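Local coordinates for protein glucosamine kinase (Streptacidiphilus jiangxiensis, PDB 6HWJ) that phosphorylates D-glucosamine to D-glucosamine 6-phosphate with ATP and magnesium, and glucose to a lesser extent, at residues 75-84 / 124-134. Residues are numbered along the deposited sequence; the frame is centred on the assembly and turned at random.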
loop_
_atom_site.group_PDB
_atom_site.type_symbol
_atom_site.label_atom_id
_atom_site.label_comp_id
_atom_site.label_asym_id
_atom_site.label_seq_id
_atom_site.Cartn_x
_atom_site.Cartn_y
_atom_site.Cartn_z
ATOM N N PRO A 75 8.457 22.122 6.421
ATOM C CA PRO A 75 7.767 22.735 5.284
ATOM C C PRO A 75 7.942 24.242 5.288
ATOM O O PRO A 75 7.775 24.901 6.314
ATOM C CB PRO A 75 6.304 22.327 5.501
ATOM C CG PRO A 75 6.383 21.061 6.263
ATOM C CD PRO A 75 7.569 21.228 7.185
ATOM N N GLY A 76 8.326 24.779 4.145
ATOM C CA GLY A 76 8.661 26.184 4.023
ATOM C C GLY A 76 10.144 26.476 4.069
ATOM O O GLY A 76 10.560 27.582 3.691
ATOM N N ASP A 77 10.954 25.515 4.521
ATOM C CA ASP A 77 12.400 25.708 4.511
ATOM C C ASP A 77 12.951 25.604 3.101
ATOM O O ASP A 77 14.014 26.177 2.810
ATOM C CB ASP A 77 13.082 24.684 5.428
ATOM C CG ASP A 77 12.978 25.047 6.902
ATOM O OD1 ASP A 77 12.800 26.252 7.244
ATOM O OD2 ASP A 77 13.100 24.134 7.735
ATOM N N GLY A 78 12.258 24.875 2.218
ATOM C CA GLY A 78 12.667 24.730 0.833
ATOM C C GLY A 78 13.443 23.460 0.498
ATOM O O GLY A 78 13.927 23.334 -0.634
ATOM N N THR A 79 13.551 22.519 1.415
ATOM C CA THR A 79 14.321 21.307 1.134
ATOM C C THR A 79 13.569 20.366 0.197
ATOM O O THR A 79 14.177 19.754 -0.687
ATOM C CB THR A 79 14.678 20.592 2.438
ATOM O OG1 THR A 79 15.407 21.474 3.300
ATOM C CG2 THR A 79 15.532 19.373 2.138
ATOM N N ALA A 80 12.254 20.238 0.382
ATOM C CA ALA A 80 11.435 19.468 -0.547
ATOM C C ALA A 80 11.456 20.112 -1.923
ATOM O O ALA A 80 11.550 19.429 -2.941
ATOM C CB ALA A 80 9.999 19.372 -0.027
ATOM N N GLU A 81 11.371 21.440 -1.959
ATOM C CA GLU A 81 11.551 22.202 -3.184
ATOM C C GLU A 81 12.868 21.877 -3.854
ATOM O O GLU A 81 12.919 21.704 -5.079
ATOM C CB GLU A 81 11.464 23.698 -2.824
ATOM C CG GLU A 81 11.558 24.654 -3.916
ATOM C CD GLU A 81 11.374 26.083 -3.390
ATOM O OE1 GLU A 81 12.262 26.921 -3.644
ATOM O OE2 GLU A 81 10.356 26.324 -2.696
ATOM N N HIS A 82 13.957 21.803 -3.074
ATOM C CA HIS A 82 15.262 21.528 -3.665
ATOM C C HIS A 82 15.383 20.079 -4.132
ATOM O O HIS A 82 16.107 19.793 -5.093
ATOM C CB HIS A 82 16.369 21.864 -2.671
ATOM C CG HIS A 82 16.667 23.330 -2.596
ATOM N ND1 HIS A 82 15.763 24.246 -2.090
ATOM C CD2 HIS A 82 17.732 24.053 -3.027
ATOM C CE1 HIS A 82 16.269 25.464 -2.189
ATOM N NE2 HIS A 82 17.458 25.375 -2.762
ATOM N N LEU A 83 14.697 19.152 -3.475
ATOM C CA LEU A 83 14.669 17.788 -3.996
ATOM C C LEU A 83 13.969 17.750 -5.354
ATOM O O LEU A 83 14.453 17.111 -6.295
ATOM C CB LEU A 83 13.977 16.858 -3.007
ATOM C CG LEU A 83 13.819 15.408 -3.517
ATOM C CD1 LEU A 83 15.162 14.719 -3.583
ATOM C CD2 LEU A 83 12.871 14.625 -2.635
ATOM N N VAL A 84 12.843 18.439 -5.473
ATOM C CA VAL A 84 12.134 18.482 -6.747
ATOM C C VAL A 84 13.009 19.120 -7.823
ATOM O O VAL A 84 13.067 18.638 -8.954
ATOM C CB VAL A 84 10.805 19.223 -6.585
ATOM C CG1 VAL A 84 10.128 19.400 -7.932
ATOM C CG2 VAL A 84 9.904 18.440 -5.620
ATOM N N VAL A 124 5.002 16.714 2.079
ATOM C CA VAL A 124 5.106 18.139 1.805
ATOM C C VAL A 124 4.585 18.391 0.395
ATOM O O VAL A 124 5.092 17.802 -0.575
ATOM C CB VAL A 124 6.557 18.632 1.925
ATOM C CG1 VAL A 124 6.624 20.145 1.661
ATOM C CG2 VAL A 124 7.102 18.316 3.314
ATOM N N ILE A 125 3.597 19.264 0.278
ATOM C CA ILE A 125 3.069 19.664 -1.026
ATOM C C ILE A 125 3.951 20.768 -1.596
ATOM O O ILE A 125 4.243 21.765 -0.920
ATOM C CB ILE A 125 1.607 20.129 -0.906
ATOM C CG1 ILE A 125 0.738 19.027 -0.321
ATOM C CG2 ILE A 125 1.087 20.548 -2.268
ATOM C CD1 ILE A 125 -0.682 19.465 0.003
ATOM N N VAL A 126 4.408 20.587 -2.827
ATOM C CA VAL A 126 5.278 21.565 -3.474
ATOM C C VAL A 126 4.589 22.085 -4.723
ATOM O O VAL A 126 4.004 21.314 -5.499
ATOM C CB VAL A 126 6.658 20.952 -3.809
ATOM C CG1 VAL A 126 7.640 22.046 -4.222
ATOM C CG2 VAL A 126 7.204 20.219 -2.613
ATOM N N GLY A 127 4.644 23.407 -4.904
ATOM C CA GLY A 127 3.992 24.045 -6.041
ATOM C C GLY A 127 2.502 23.815 -6.134
ATOM O O GLY A 127 1.914 24.030 -7.206
ATOM N N GLU A 128 1.869 23.384 -5.042
ATOM C CA GLU A 128 0.458 22.990 -5.050
ATOM C C GLU A 128 0.139 22.011 -6.175
ATOM O O GLU A 128 -1.002 21.917 -6.625
ATOM C CB GLU A 128 -0.452 24.223 -5.137
ATOM C CG GLU A 128 -0.299 25.142 -3.915
ATOM C CD GLU A 128 -0.582 24.422 -2.608
ATOM O OE1 GLU A 128 -1.500 23.576 -2.576
ATOM O OE2 GLU A 128 0.111 24.704 -1.605
ATOM N N CYS A 129 1.153 21.254 -6.628
ATOM C CA CYS A 129 0.917 20.274 -7.680
ATOM C C CYS A 129 1.749 19.014 -7.541
ATOM O O CYS A 129 1.570 18.111 -8.350
ATOM C CB CYS A 129 1.168 20.922 -9.059
ATOM S SG CYS A 129 2.843 21.532 -9.309
ATOM N N ALA A 130 2.619 18.894 -6.553
ATOM C CA ALA A 130 3.369 17.671 -6.318
ATOM C C ALA A 130 3.435 17.412 -4.822
ATOM O O ALA A 130 3.273 18.324 -4.006
ATOM C CB ALA A 130 4.787 17.741 -6.900
ATOM N N VAL A 131 3.677 16.149 -4.470
ATOM C CA VAL A 131 3.766 15.719 -3.076
ATOM C C VAL A 131 5.099 15.006 -2.893
ATOM O O VAL A 131 5.374 14.004 -3.572
ATOM C CB VAL A 131 2.621 14.782 -2.677
ATOM C CG1 VAL A 131 2.727 14.438 -1.195
ATOM C CG2 VAL A 131 1.284 15.415 -3.010
ATOM N N VAL A 132 5.916 15.517 -1.993
ATOM C CA VAL A 132 7.165 14.899 -1.597
ATOM C C VAL A 132 6.896 14.144 -0.301
ATOM O O VAL A 132 6.418 14.727 0.683
ATOM C CB VAL A 132 8.274 15.935 -1.385
ATOM C CG1 VAL A 132 9.539 15.245 -0.825
ATOM C CG2 VAL A 132 8.567 16.689 -2.663
ATOM N N LYS A 133 7.207 12.863 -0.299
ATOM C CA LYS A 133 7.018 11.999 0.866
ATOM C C LYS A 133 8.396 11.515 1.278
ATOM O O LYS A 133 9.024 10.755 0.526
ATOM C CB LYS A 133 6.101 10.830 0.537
ATOM C CG LYS A 133 5.852 9.893 1.714
ATOM C CD LYS A 133 4.858 8.800 1.323
ATOM C CE LYS A 133 4.527 7.895 2.506
ATOM N NZ LYS A 133 3.669 6.742 2.100
ATOM N N TRP A 134 8.858 11.965 2.447
ATOM C CA TRP A 134 10.107 11.502 3.014
ATOM C C TRP A 134 9.893 10.188 3.754
ATOM O O TRP A 134 9.005 10.085 4.605
ATOM C CB TRP A 134 10.674 12.514 4.015
ATOM C CG TRP A 134 10.933 13.877 3.471
ATOM C CD1 TRP A 134 10.182 14.999 3.693
ATOM C CD2 TRP A 134 12.003 14.264 2.620
ATOM N NE1 TRP A 134 10.739 16.067 3.031
ATOM C CE2 TRP A 134 11.854 15.644 2.362
ATOM C CE3 TRP A 134 13.083 13.586 2.056
ATOM C CZ2 TRP A 134 12.736 16.349 1.558
ATOM C CZ3 TRP A 134 13.964 14.284 1.260
ATOM C CH2 TRP A 134 13.787 15.663 1.015
#
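Val124 meets segment 75-84 with both of its methyls: CG2 touches Pro75 CG at 4.1 Å, while CG1 presses on Ala80 CB. Two residues on, Val126 exchanges the roles of its branches. Its CG2, anti to the carbonyl carbon, reaches Ala80 CB (3.9 Å), and CG1, anti to the backbone N (chi1 -169°), lies against the helix backbone at Glu81 CA (4.0 Å). The chain then turns through Gly127 and Glu128 into a classic beta bulge, where Val126 O accepts from the N-H groups of both Cys129 and Ala130, and returns as the antiparallel strand 130-134. Val132 sends CG2 to Val84 CG2 (3.7 Å) and to Ala80 CB, and CG1 to Leu83 CD2 (3.8 Å); this same CG1 also sits over the rim of one face of the Trp134 ring. Lys133, which probably binds ATP, points away from the helix. At Trp134 the six-membered ring completes the patch obliquely: CZ2 approaches Ala80 CA (4.0 Å) and CH2 meets Leu83 CD2 (3.9 Å). Ala80 CB thus lies among three valines beside the indole, and helix 79-84 packs on one face of the six-stranded antiparallel sheet, its axis 8.8 Å from that of strand 124-126. Glu112 on the next strand is the polar anchor, accepting from backbone N-H groups of Gly76, Gly78 and Glu81; between helix and hairpin no hydrogen bond crosses, and the fit rests on the shapes of methyls and ring.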